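Local coordinates for protein putative peptidase (Chlamydophila abortus, PDB 3CE2) that is a putative zinc metallopeptidase of the M3B (oligopeptidase F) family, probably cleaving small bioactive peptides, at residues D310-D315 against T514-S519. Residues are numbered along the deposited sequence; the frame is centred on the assembly and turned at random.
Sequences DFHFYD and TFDVLS. With ZN (zinc ion), chain E.
With CG beside its backbone N and opposite its carbonyl carbon (chi1 -78°), the His312 ring swings toward Asp516, whose CG also stands beside its backbone N and whose carboxylate meets the ring edge. His312 ND1 donates to Asp516 OD2 over 2.7 Å; the acceptor lies near the imidazole plane, while the nitrogen approaches the carboxylate from its syn side, 33° out of the carboxylate plane. With ND1 so engaged, the other ring nitrogen, NE2, binds a zinc ion at 2.2 Å, and Asp310 OD2 and a water bind the same ion. The imidazole is also sandwiched: Thr514 CB packs over one face in a CH-pi contact, and Tyr314 OH lies over the opposite face. Thr514 N donates to Phe311 O at 2.9 Å, and a water links Phe313 N, Thr514 O and Asp516 OD2, giving that carboxylate oxygen a second donor. Farther along, the Phe313 and Phe515 rings lie nearly parallel, planes 10° apart, but slide so far past each other that they barely overlap, Phe313 CE2 reaching Phe515 CE1 at 3.8 Å. Both side chains rest against helix 494-509, while Arg222 of helix 222-237 touches His312. This zinc is distinct from the HExxH zinc bound by His402, His406 and Glu430. The carboxylate-histidine-zinc chain of Asp516 and His312 exemplifies a carboxylate positioning a metal ligand from the second shell: it helps fix the ring's rotation and would probably make NE2 a more electron-rich donor to the metal.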
loop_
_atom_site.group_PDB
_atom_site.type_symbol
_atom_site.label_atom_id
_atom_site.label_comp_id
_atom_site.label_asym_id
_atom_site.label_seq_id
_atom_site.Cartn_x
_atom_site.Cartn_y
_atom_site.Cartn_z
ATOM N N ASP A 310 -34.742 3.638 -1.641
ATOM C CA ASP A 310 -33.814 3.711 -0.514
ATOM C C ASP A 310 -32.417 3.243 -0.922
ATOM O O ASP A 310 -32.202 2.906 -2.084
ATOM C CB ASP A 310 -34.358 3.012 0.723
ATOM C CG ASP A 310 -34.623 1.564 0.497
ATOM O OD1 ASP A 310 -34.429 1.094 -0.645
ATOM O OD2 ASP A 310 -35.024 0.890 1.476
ATOM N N PHE A 311 -31.450 3.273 -0.018
ATOM C CA PHE A 311 -30.084 3.047 -0.478
ATOM C C PHE A 311 -29.394 2.121 0.471
ATOM O O PHE A 311 -29.158 2.463 1.632
ATOM C CB PHE A 311 -29.321 4.360 -0.558
ATOM C CG PHE A 311 -28.108 4.317 -1.421
ATOM C CD1 PHE A 311 -28.226 4.211 -2.793
ATOM C CD2 PHE A 311 -26.846 4.414 -0.866
ATOM C CE1 PHE A 311 -27.097 4.189 -3.612
ATOM C CE2 PHE A 311 -25.713 4.401 -1.679
ATOM C CZ PHE A 311 -25.846 4.277 -3.065
ATOM N N HIS A 312 -29.088 0.931 -0.031
ATOM C CA HIS A 312 -28.559 -0.125 0.791
ATOM C C HIS A 312 -27.064 -0.205 0.558
ATOM O O HIS A 312 -26.543 0.283 -0.464
ATOM C CB HIS A 312 -29.227 -1.438 0.410
ATOM C CG HIS A 312 -30.607 -1.610 0.973
ATOM N ND1 HIS A 312 -30.864 -2.362 2.102
ATOM C CD2 HIS A 312 -31.807 -1.139 0.560
ATOM C CE1 HIS A 312 -32.157 -2.342 2.362
ATOM N NE2 HIS A 312 -32.753 -1.601 1.447
ATOM N N PHE A 313 -26.362 -0.826 1.500
ATOM C CA PHE A 313 -24.938 -1.032 1.316
ATOM C C PHE A 313 -24.636 -1.704 -0.002
ATOM O O PHE A 313 -23.560 -1.508 -0.549
ATOM C CB PHE A 313 -24.356 -1.864 2.430
ATOM C CG PHE A 313 -24.014 -1.087 3.634
ATOM C CD1 PHE A 313 -23.083 -0.042 3.556
ATOM C CD2 PHE A 313 -24.583 -1.412 4.859
ATOM C CE1 PHE A 313 -22.724 0.687 4.681
ATOM C CE2 PHE A 313 -24.240 -0.691 6.015
ATOM C CZ PHE A 313 -23.304 0.365 5.927
ATOM N N TYR A 314 -25.575 -2.495 -0.521
ATOM C CA TYR A 314 -25.324 -3.164 -1.791
ATOM C C TYR A 314 -25.623 -2.265 -2.970
ATOM O O TYR A 314 -25.660 -2.719 -4.108
ATOM C CB TYR A 314 -26.072 -4.490 -1.894
ATOM C CG TYR A 314 -27.548 -4.438 -1.578
ATOM C CD1 TYR A 314 -28.479 -4.069 -2.542
ATOM C CD2 TYR A 314 -28.013 -4.789 -0.330
ATOM C CE1 TYR A 314 -29.838 -4.040 -2.259
ATOM C CE2 TYR A 314 -29.361 -4.762 -0.034
ATOM C CZ TYR A 314 -30.264 -4.381 -1.013
ATOM O OH TYR A 314 -31.594 -4.356 -0.725
ATOM N N ASP A 315 -25.821 -0.981 -2.711
ATOM C CA ASP A 315 -26.096 -0.066 -3.803
ATOM C C ASP A 315 -24.880 0.788 -4.062
ATOM O O ASP A 315 -24.703 1.335 -5.158
ATOM C CB ASP A 315 -27.308 0.787 -3.467
ATOM C CG ASP A 315 -28.591 -0.009 -3.540
ATOM O OD1 ASP A 315 -28.807 -0.677 -4.589
ATOM O OD2 ASP A 315 -29.360 0.005 -2.548
ATOM N N THR A 514 -29.893 2.503 4.401
ATOM C CA THR A 514 -30.829 1.647 5.087
ATOM C C THR A 514 -30.122 0.320 5.378
ATOM O O THR A 514 -29.621 -0.332 4.468
ATOM C CB THR A 514 -32.038 1.398 4.197
ATOM O OG1 THR A 514 -32.680 2.652 3.913
ATOM C CG2 THR A 514 -33.017 0.375 4.847
ATOM N N PHE A 515 -30.070 -0.068 6.642
ATOM C CA PHE A 515 -29.372 -1.282 7.026
ATOM C C PHE A 515 -30.168 -2.525 6.718
ATOM O O PHE A 515 -31.381 -2.490 6.714
ATOM C CB PHE A 515 -29.017 -1.258 8.512
ATOM C CG PHE A 515 -28.057 -0.179 8.869
ATOM C CD1 PHE A 515 -27.397 0.533 7.870
ATOM C CD2 PHE A 515 -27.780 0.120 10.189
ATOM C CE1 PHE A 515 -26.490 1.543 8.169
ATOM C CE2 PHE A 515 -26.866 1.143 10.506
ATOM C CZ PHE A 515 -26.226 1.855 9.473
ATOM N N ASP A 516 -29.478 -3.620 6.422
ATOM C CA ASP A 516 -30.134 -4.908 6.350
ATOM C C ASP A 516 -29.900 -5.595 7.677
ATOM O O ASP A 516 -29.130 -5.103 8.487
ATOM C CB ASP A 516 -29.618 -5.721 5.182
ATOM C CG ASP A 516 -30.076 -5.169 3.858
ATOM O OD1 ASP A 516 -31.115 -5.648 3.321
ATOM O OD2 ASP A 516 -29.401 -4.247 3.355
ATOM N N VAL A 517 -30.579 -6.706 7.929
ATOM C CA VAL A 517 -30.551 -7.295 9.279
ATOM C C VAL A 517 -29.174 -7.831 9.670
ATOM O O VAL A 517 -28.870 -7.918 10.841
ATOM C CB VAL A 517 -31.649 -8.384 9.471
ATOM C CG1 VAL A 517 -33.007 -7.772 9.322
ATOM C CG2 VAL A 517 -31.509 -9.493 8.425
ATOM N N LEU A 518 -28.333 -8.177 8.698
ATOM C CA LEU A 518 -27.026 -8.730 9.030
ATOM C C LEU A 518 -25.871 -7.813 8.675
ATOM O O LEU A 518 -24.700 -8.205 8.711
ATOM C CB LEU A 518 -26.866 -10.091 8.370
ATOM C CG LEU A 518 -27.847 -11.065 9.043
ATOM C CD1 LEU A 518 -27.777 -12.455 8.440
ATOM C CD2 LEU A 518 -27.668 -11.112 10.600
ATOM N N SER A 519 -26.197 -6.578 8.341
ATOM C CA SER A 519 -25.199 -5.651 7.821
ATOM C C SER A 519 -24.037 -5.472 8.769
ATOM O O SER A 519 -22.907 -5.227 8.351
ATOM C CB SER A 519 -25.833 -4.302 7.523
ATOM O OG SER A 519 -26.644 -4.430 6.380
HETATM ZN ZN ZN E . -34.792 -0.986 1.062
HETATM O O HOH W 1 -35.772 -1.546 -0.465
HETATM O O HOH W 2 -27.680 -2.023 3.443
#